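Local coordinates for EreC (Klebsiella pneumoniae, PDB 6XCQ), which probably hydrolyses the macrocyclic lactone ester of erythromycin and related macrolides, conferring antibiotic resistance, at residues M31-Q43 / Y382-L396. The protein carries 1 engineered substitution. Residues are numbered along the deposited sequence; the frame is centred on the assembly and turned at random. Where two conformers were deposited one is given.
Sequences MTWRTTRTLLQPQ and YIIDACGTEDSCLTL
The indole of Trp33 projects from edge strand 33-36 onto the last turn of helix 379-387: over one face Ala386 CB makes a CH-pi contact 4.1 Å from the centroid of the five-membered ring, and Ala386 O lies by the six-membered part, 3.6 Å from Trp33 CH2. Alanine's methyl is small enough for the ring face to approach the helix backbone. Cys387 SG approaches obliquely, a sulfur-aromatic contact with SG 3.4 Å from Trp33 CE3, while Thr35 OG1 lies at the ring's edge. The guanidinium of Arg37 has Thr35 CG2 over one face, with Asp391 OD2 and a water at its edge. Strand 33-36 is an outermost strand of the mixed sheet, antiparallel to strand 392-396, whose other neighbour in the sheet is strand 423-427. Backbone bonds run from Leu394 N to Arg34 O and from Thr36 N to Ser392 O; the return bond from Arg34 N to Leu394 O is weak. Chi1 of 58° sets Trp33 CG between its own N and carbonyl carbon, laying the indole over the helix. Trp33 and Thr35 share their sheet face with Cys393, whose disulfide to Cys387 ties helix end to strand. Gly388 is the first residue to leave helical angles; there a CB would press on Cys387 O. On the other face Thr36 packs CG2 against Ser392 CB and turns OG1 to Glu49, and Leu39 CD2 reaches Ser392 CB at 3.7 Å; a small serine leaves room for both. At the exposed end Arg37 NH1 forms a salt bridge with Asp391 OD2 (2.8 Å), meeting the carboxylate on its anti side, the two planes 67° apart.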
ATOM      1  N   MET A  31      19.893 -23.638   7.062  1.00 56.66           N
ATOM      2  CA  MET A  31      20.616 -22.696   6.211  1.00 61.51           C
ATOM      3  C   MET A  31      19.662 -21.706   5.528  1.00 62.27           C
ATOM      4  O   MET A  31      20.089 -20.684   4.975  1.00 48.18           O
ATOM      5  CB  MET A  31      21.437 -23.449   5.159  1.00 38.36           C
ATOM      6  N   THR A  32      18.363 -22.004   5.562  1.00 40.49           N
ATOM      7  CA  THR A  32      17.378 -21.151   4.908  1.00 31.83           C
ATOM      8  C   THR A  32      16.409 -20.501   5.892  1.00 31.77           C
ATOM      9  O   THR A  32      15.436 -19.868   5.464  1.00 28.22           O
ATOM     10  CB  THR A  32      16.617 -21.947   3.849  1.00 27.94           C
ATOM     11  OG1 THR A  32      15.968 -23.057   4.466  1.00 35.13           O
ATOM     12  CG2 THR A  32      17.581 -22.466   2.793  1.00 44.23           C
ATOM     13  N   TRP A  33      16.630 -20.672   7.192  0.57 23.81           N
ATOM     14  CA  TRP A  33      15.834 -20.040   8.228  0.57 20.84           C
ATOM     15  C   TRP A  33      16.773 -19.437   9.262  0.57 23.16           C
ATOM     16  O   TRP A  33      17.958 -19.777   9.322  0.57 24.61           O
ATOM     17  CB  TRP A  33      14.885 -21.037   8.896  0.57 23.49           C
ATOM     18  CG  TRP A  33      15.596 -22.206   9.507  0.57 27.28           C
ATOM     19  CD1 TRP A  33      15.935 -23.371   8.885  0.57 29.64           C
ATOM     20  CD2 TRP A  33      16.058 -22.322  10.858  0.57 26.61           C
ATOM     21  NE1 TRP A  33      16.582 -24.207   9.765  0.57 33.49           N
ATOM     22  CE2 TRP A  33      16.666 -23.587  10.985  0.57 34.58           C
ATOM     23  CE3 TRP A  33      16.016 -21.480  11.974  0.57 24.67           C
ATOM     24  CZ2 TRP A  33      17.229 -24.031  12.185  0.57 35.05           C
ATOM     25  CZ3 TRP A  33      16.573 -21.926  13.170  0.57 27.21           C
ATOM     26  CH2 TRP A  33      17.170 -23.185  13.262  0.57 33.29           C
ATOM     27  N   ARG A  34      16.233 -18.536  10.081  0.57 19.79           N
ATOM     28  CA  ARG A  34      17.030 -17.867  11.099  0.57 19.38           C
ATOM     29  C   ARG A  34      16.111 -17.352  12.199  0.57 22.32           C
ATOM     30  O   ARG A  34      15.100 -16.712  11.911  0.57 21.11           O
ATOM     31  CB  ARG A  34      17.838 -16.717  10.489  0.57 24.55           C
ATOM     32  CG  ARG A  34      18.665 -15.923  11.490  0.57 25.90           C
ATOM     33  CD  ARG A  34      19.793 -16.766  12.073  0.57 26.22           C
ATOM     34  NE  ARG A  34      20.929 -15.935  12.463  0.57 30.24           N
ATOM     35  CZ  ARG A  34      21.092 -15.406  13.673  0.57 28.08           C
ATOM     36  NH1 ARG A  34      20.194 -15.629  14.625  0.57 20.81           N
ATOM     37  NH2 ARG A  34      22.157 -14.656  13.930  0.57 27.71           N
ATOM     38  N   THR A  35      16.456 -17.636  13.451  1.00 18.93           N
ATOM     39  CA  THR A  35      15.750 -17.034  14.573  1.00 20.50           C
ATOM     40  C   THR A  35      16.261 -15.613  14.760  1.00 22.69           C
ATOM     41  O   THR A  35      17.474 -15.381  14.778  1.00 25.47           O
ATOM     42  CB  THR A  35      15.976 -17.848  15.853  1.00 25.10           C
ATOM     43  OG1 THR A  35      15.350 -19.127  15.730  1.00 24.06           O
ATOM     44  CG2 THR A  35      15.398 -17.137  17.065  1.00 26.16           C
ATOM     45  N   THR A  36      15.354 -14.645  14.854  1.00 17.56           N
ATOM     46  CA  THR A  36      15.774 -13.258  15.047  1.00 16.88           C
ATOM     47  C   THR A  36      15.224 -12.768  16.376  1.00 20.92           C
ATOM     48  O   THR A  36      14.008 -12.598  16.531  1.00 21.11           O
ATOM     49  CB  THR A  36      15.341 -12.350  13.897  1.00 22.97           C
ATOM     50  OG1 THR A  36      15.512 -10.985  14.301  1.00 31.65           O
ATOM     51  CG2 THR A  36      13.895 -12.596  13.487  1.00 16.80           C
ATOM     52  N   ARG A  37      16.123 -12.542  17.331  1.00 14.78           N
ATOM     53  CA  ARG A  37      15.714 -12.063  18.644  1.00 13.87           C
ATOM     54  C   ARG A  37      15.572 -10.545  18.709  1.00 17.33           C
ATOM     55  O   ARG A  37      14.929 -10.034  19.631  1.00 19.56           O
ATOM     56  CB  ARG A  37      16.708 -12.568  19.694  1.00 22.44           C
ATOM     57  CG  ARG A  37      16.952 -14.056  19.480  1.00 28.41           C
ATOM     58  CD  ARG A  37      17.472 -14.807  20.662  1.00 31.23           C
ATOM     59  NE  ARG A  37      17.835 -16.149  20.216  1.00 27.40           N
ATOM     60  CZ  ARG A  37      16.999 -17.188  20.191  1.00 35.38           C
ATOM     61  NH1 ARG A  37      15.743 -17.063  20.622  1.00 23.44           N
ATOM     62  NH2 ARG A  37      17.429 -18.362  19.755  1.00 34.06           N
ATOM     63  N   THR A  38      16.123  -9.813  17.750  1.00 17.72           N
ATOM     64  CA  THR A  38      16.077  -8.361  17.809  1.00 13.68           C
ATOM     65  C   THR A  38      15.052  -7.755  16.852  1.00 22.89           C
ATOM     66  O   THR A  38      14.916  -6.528  16.816  1.00 19.21           O
ATOM     67  CB  THR A  38      17.473  -7.769  17.546  1.00 19.57           C
ATOM     68  OG1 THR A  38      17.862  -7.966  16.179  1.00 19.83           O
ATOM     69  CG2 THR A  38      18.510  -8.428  18.468  1.00 20.59           C
ATOM     70  N   LEU A  39      14.296  -8.581  16.114  1.00 13.92           N
ATOM     71  CA  LEU A  39      13.422  -8.049  15.064  1.00 13.22           C
ATOM     72  C   LEU A  39      12.428  -7.031  15.613  1.00 20.51           C
ATOM     73  O   LEU A  39      12.137  -6.022  14.958  1.00 19.82           O
ATOM     74  CB  LEU A  39      12.671  -9.180  14.370  1.00 19.45           C
ATOM     75  CG  LEU A  39      11.640  -8.758  13.311  1.00 16.23           C
ATOM     76  CD1 LEU A  39      12.324  -8.280  12.041  1.00 14.40           C
ATOM     77  CD2 LEU A  39      10.674  -9.894  12.996  1.00 15.19           C
ATOM     78  N   LEU A  40      11.901  -7.264  16.813  1.00 16.26           N
ATOM     79  CA  LEU A  40      10.895  -6.366  17.358  1.00 20.91           C
ATOM     80  C   LEU A  40      11.505  -5.245  18.184  1.00 23.10           C
ATOM     81  O   LEU A  40      10.779  -4.546  18.897  1.00 19.78           O
ATOM     82  CB  LEU A  40       9.880  -7.155  18.186  1.00 14.39           C
ATOM     83  CG  LEU A  40       9.202  -8.286  17.402  1.00 19.58           C
ATOM     84  CD1 LEU A  40       8.325  -9.120  18.319  1.00 18.35           C
ATOM     85  CD2 LEU A  40       8.408  -7.758  16.198  1.00 17.34           C
ATOM     86  N   GLN A  41      12.815  -5.041  18.089  1.00 20.54           N
ATOM     87  CA  GLN A  41      13.506  -3.994  18.838  1.00 22.43           C
ATOM     88  C   GLN A  41      14.360  -3.184  17.873  1.00 20.50           C
ATOM     89  O   GLN A  41      15.588  -3.340  17.826  1.00 19.50           O
ATOM     90  CB  GLN A  41      14.320  -4.604  19.982  1.00 23.83           C
ATOM     91  CG  GLN A  41      13.447  -5.505  20.861  1.00 25.77           C
ATOM     92  CD  GLN A  41      14.140  -5.955  22.121  1.00 40.82           C
ATOM     93  OE1 GLN A  41      14.951  -5.224  22.683  1.00 31.73           O
ATOM     94  NE2 GLN A  41      13.824  -7.169  22.576  1.00 36.66           N
ATOM     95  N   PRO A  42      13.736  -2.286  17.098  1.00 21.08           N
ATOM     96  CA  PRO A  42      14.482  -1.551  16.064  1.00 16.72           C
ATOM     97  C   PRO A  42      15.674  -0.764  16.586  1.00 26.72           C
ATOM     98  O   PRO A  42      16.634  -0.550  15.838  1.00 29.23           O
ATOM     99  CB  PRO A  42      13.420  -0.608  15.475  1.00 17.11           C
ATOM    100  CG  PRO A  42      12.105  -1.195  15.853  1.00 21.96           C
ATOM    101  CD  PRO A  42      12.318  -1.892  17.152  1.00 21.47           C
ATOM    102  N   GLN A  43      15.628  -0.309  17.837  1.00 21.22           N
ATOM    103  CA  GLN A  43      16.727   0.443  18.423  1.00 24.74           C
ATOM    104  C   GLN A  43      17.913  -0.429  18.815  1.00 32.75           C
ATOM    105  O   GLN A  43      19.025   0.093  18.931  1.00 34.83           O
ATOM    106  CB  GLN A  43      16.233   1.209  19.647  1.00 25.31           C
ATOM    107  CG  GLN A  43      15.695   2.583  19.307  1.00 35.91           C
ATOM    108  CD  GLN A  43      14.568   2.534  18.286  1.00 33.86           C
ATOM    109  OE1 GLN A  43      14.733   2.959  17.135  1.00 47.78           O
ATOM    110  NE2 GLN A  43      13.412   2.031  18.705  1.00 39.33           N
ATOM    111  N   TYR A 382       5.520 -24.530   9.435  1.00 19.96           N
ATOM    112  CA  TYR A 382       6.912 -24.612   9.011  1.00 15.51           C
ATOM    113  C   TYR A 382       7.807 -23.766   9.905  1.00 18.58           C
ATOM    114  O   TYR A 382       8.888 -24.206  10.309  1.00 21.64           O
ATOM    115  CB  TYR A 382       7.015 -24.149   7.560  1.00 27.27           C
ATOM    116  CG  TYR A 382       8.400 -24.187   6.952  1.00 28.85           C
ATOM    117  CD1 TYR A 382       8.871 -25.331   6.313  1.00 24.57           C
ATOM    118  CD2 TYR A 382       9.222 -23.066   6.983  1.00 37.72           C
ATOM    119  CE1 TYR A 382      10.126 -25.361   5.740  1.00 33.70           C
ATOM    120  CE2 TYR A 382      10.476 -23.085   6.411  1.00 29.01           C
ATOM    121  CZ  TYR A 382      10.921 -24.230   5.787  1.00 37.39           C
ATOM    122  OH  TYR A 382      12.169 -24.246   5.222  1.00 29.74           O
ATOM    123  N   ILE A 383       7.375 -22.537  10.205  1.00 17.94           N
ATOM    124  CA  ILE A 383       8.095 -21.682  11.148  1.00 19.46           C
ATOM    125  C   ILE A 383       8.257 -22.388  12.484  1.00 18.68           C
ATOM    126  O   ILE A 383       9.343 -22.389  13.078  1.00 21.49           O
ATOM    127  CB  ILE A 383       7.362 -20.337  11.324  1.00 19.84           C
ATOM    128  CG1 ILE A 383       7.388 -19.529  10.026  1.00 18.28           C
ATOM    129  CG2 ILE A 383       7.963 -19.542  12.481  1.00 21.45           C
ATOM    130  CD1 ILE A 383       8.761 -19.169   9.565  1.00 19.95           C
ATOM    131  N   ILE A 384       7.175 -22.997  12.982  1.00 16.37           N
ATOM    132  CA  ILE A 384       7.253 -23.718  14.253  1.00 22.33           C
ATOM    133  C   ILE A 384       8.269 -24.852  14.165  1.00 26.58           C
ATOM    134  O   ILE A 384       9.084 -25.044  15.075  1.00 21.02           O
ATOM    135  CB  ILE A 384       5.863 -24.238  14.670  1.00 19.89           C
ATOM    136  CG1 ILE A 384       4.928 -23.072  15.003  1.00 17.88           C
ATOM    137  CG2 ILE A 384       5.980 -25.132  15.881  1.00 20.69           C
ATOM    138  CD1 ILE A 384       3.470 -23.498  15.151  1.00 18.41           C
ATOM    139  N   ASP A 385       8.248 -25.606  13.059  1.00 23.43           N
ATOM    140  CA  ASP A 385       9.180 -26.720  12.881  1.00 31.19           C
ATOM    141  C   ASP A 385      10.618 -26.248  12.692  1.00 30.02           C
ATOM    142  O   ASP A 385      11.557 -26.945  13.089  1.00 23.64           O
ATOM    143  CB  ASP A 385       8.766 -27.570  11.677  1.00 21.85           C
ATOM    144  CG  ASP A 385       7.402 -28.218  11.851  1.00 23.94           C
ATOM    145  OD1 ASP A 385       6.917 -28.308  12.993  1.00 25.31           O
ATOM    146  OD2 ASP A 385       6.810 -28.639  10.835  1.00 26.63           O
ATOM    147  N   ALA A 386      10.815 -25.093  12.064  1.00 22.82           N
ATOM    148  CA  ALA A 386      12.162 -24.617  11.779  1.00 26.28           C
ATOM    149  C   ALA A 386      12.735 -23.864  12.968  1.00 34.39           C
ATOM    150  O   ALA A 386      13.750 -24.270  13.552  1.00 26.28           O
ATOM    151  CB  ALA A 386      12.146 -23.716  10.539  1.00 20.30           C
ATOM    152  N   CYS A 387      12.076 -22.766  13.337  1.00 27.60           N
ATOM    153  CA  CYS A 387      12.580 -21.813  14.311  1.00 25.31           C
ATOM    154  C   CYS A 387      12.087 -22.062  15.726  1.00 21.23           C
ATOM    155  O   CYS A 387      12.706 -21.559  16.665  1.00 24.56           O
ATOM    156  CB  CYS A 387      12.163 -20.401  13.901  1.00 28.31           C
ATOM    157  SG  CYS A 387      13.185 -19.644  12.640  1.00 50.96           S
ATOM    158  N   GLY A 388      10.983 -22.800  15.900  1.00 22.91           N
ATOM    159  CA  GLY A 388      10.288 -22.844  17.171  1.00 21.36           C
ATOM    160  C   GLY A 388       9.364 -21.644  17.342  1.00 24.62           C
ATOM    161  O   GLY A 388       9.129 -20.851  16.421  1.00 22.67           O
ATOM    162  N   THR A 389       8.829 -21.510  18.556  1.00 20.88           N
ATOM    163  CA  THR A 389       7.848 -20.475  18.864  1.00 20.52           C
ATOM    164  C   THR A 389       8.380 -19.435  19.835  1.00 20.14           C
ATOM    165  O   THR A 389       7.609 -18.605  20.316  1.00 22.08           O
ATOM    166  CB  THR A 389       6.576 -21.095  19.452  1.00 19.07           C
ATOM    167  OG1 THR A 389       6.883 -21.688  20.731  1.00 20.60           O
ATOM    168  CG2 THR A 389       5.994 -22.140  18.500  1.00 17.76           C
ATOM    169  N   GLU A 390       9.671 -19.471  20.153  1.00 20.33           N
ATOM    170  CA  GLU A 390      10.190 -18.626  21.225  1.00 22.32           C
ATOM    171  C   GLU A 390      10.240 -17.156  20.810  1.00 43.70           C
ATOM    172  O   GLU A 390       9.556 -16.307  21.399  1.00 52.98           O
ATOM    173  CB  GLU A 390      11.569 -19.134  21.638  1.00 22.66           C
ATOM    174  CG  GLU A 390      12.327 -18.241  22.565  1.00 29.55           C
ATOM    175  CD  GLU A 390      13.045 -19.047  23.602  1.00 30.41           C
ATOM    176  OE1 GLU A 390      12.559 -19.083  24.746  1.00 26.57           O
ATOM    177  OE2 GLU A 390      14.065 -19.675  23.262  1.00 21.98           O
ATOM    178  N   ASP A 391      11.057 -16.831  19.807  1.00 28.64           N
ATOM    179  CA  ASP A 391      11.142 -15.454  19.312  1.00 26.24           C
ATOM    180  C   ASP A 391      10.645 -15.392  17.864  1.00 20.77           C
ATOM    181  O   ASP A 391       9.918 -16.291  17.432  1.00 28.96           O
ATOM    182  CB  ASP A 391      12.582 -14.932  19.428  1.00 19.02           C
ATOM    183  CG  ASP A 391      12.975 -14.584  20.866  1.00 34.25           C
ATOM    184  OD1 ASP A 391      12.174 -13.952  21.586  1.00 32.34           O
ATOM    185  OD2 ASP A 391      14.105 -14.930  21.268  1.00 26.61           O
ATOM    186  N   SER A 392      11.033 -14.362  17.097  1.00 17.58           N
ATOM    187  CA  SER A 392      10.615 -14.274  15.705  1.00 14.67           C
ATOM    188  C   SER A 392      11.533 -15.067  14.788  1.00 19.30           C
ATOM    189  O   SER A 392      12.626 -15.488  15.160  1.00 15.45           O
ATOM    190  CB  SER A 392      10.582 -12.826  15.212  1.00 23.18           C
ATOM    191  OG  SER A 392       9.805 -12.021  16.061  1.00 15.56           O
ATOM    192  N   CYS A 393      11.109 -15.189  13.535  1.00 20.38           N
ATOM    193  CA  CYS A 393      11.783 -16.073  12.601  1.00 17.10           C
ATOM    194  C   CYS A 393      11.797 -15.448  11.210  1.00 18.78           C
ATOM    195  O   CYS A 393      10.835 -14.803  10.796  1.00 16.14           O
ATOM    196  CB  CYS A 393      11.087 -17.437  12.575  1.00 17.21           C
ATOM    197  SG  CYS A 393      11.863 -18.632  11.464  1.00 26.17           S
ATOM    198  N   LEU A 394      12.882 -15.682  10.478  0.57 15.48           N
ATOM    199  CA  LEU A 394      13.025 -15.228   9.099  0.57 18.23           C
ATOM    200  C   LEU A 394      13.440 -16.412   8.237  0.57 20.15           C
ATOM    201  O   LEU A 394      14.425 -17.084   8.555  0.57 16.06           O
ATOM    202  CB  LEU A 394      14.069 -14.112   9.024  0.57 19.46           C
ATOM    203  CG  LEU A 394      14.445 -13.448   7.710  0.57 30.13           C
ATOM    204  CD1 LEU A 394      13.213 -12.898   7.024  0.57 15.53           C
ATOM    205  CD2 LEU A 394      15.423 -12.337   8.024  0.57 28.33           C
ATOM    206  N   THR A 395      12.695 -16.668   7.154  1.00 13.69           N
ATOM    207  CA  THR A 395      12.913 -17.833   6.312  1.00 17.33           C
ATOM    208  C   THR A 395      12.800 -17.453   4.843  1.00 23.44           C
ATOM    209  O   THR A 395      11.967 -16.624   4.468  1.00 19.58           O
ATOM    210  CB  THR A 395      11.923 -18.974   6.637  1.00 23.67           C
ATOM    211  OG1 THR A 395      12.323 -20.164   5.948  1.00 29.11           O
ATOM    212  CG2 THR A 395      10.505 -18.643   6.212  1.00 19.66           C
ATOM    213  N   LEU A 396      13.670 -18.037   4.021  1.00 16.05           N
ATOM    214  CA  LEU A 396      13.480 -17.980   2.578  1.00 20.94           C
ATOM    215  C   LEU A 396      12.419 -18.995   2.177  1.00 22.68           C
ATOM    216  O   LEU A 396      12.054 -19.877   2.950  1.00 25.86           O
ATOM    217  CB  LEU A 396      14.788 -18.258   1.844  1.00 23.39           C
ATOM    218  CG  LEU A 396      15.993 -17.464   2.346  1.00 29.81           C
ATOM    219  CD1 LEU A 396      17.252 -17.946   1.641  1.00 51.09           C
ATOM    220  CD2 LEU A 396      15.810 -15.953   2.156  1.00 21.07           C
TER
HETATM  221  O   HOH W   1      11.273 -11.487  18.395  1.00 30.16           O
HETATM  222  O   HOH W   2      15.081 -19.757  20.438  1.00 41.20           O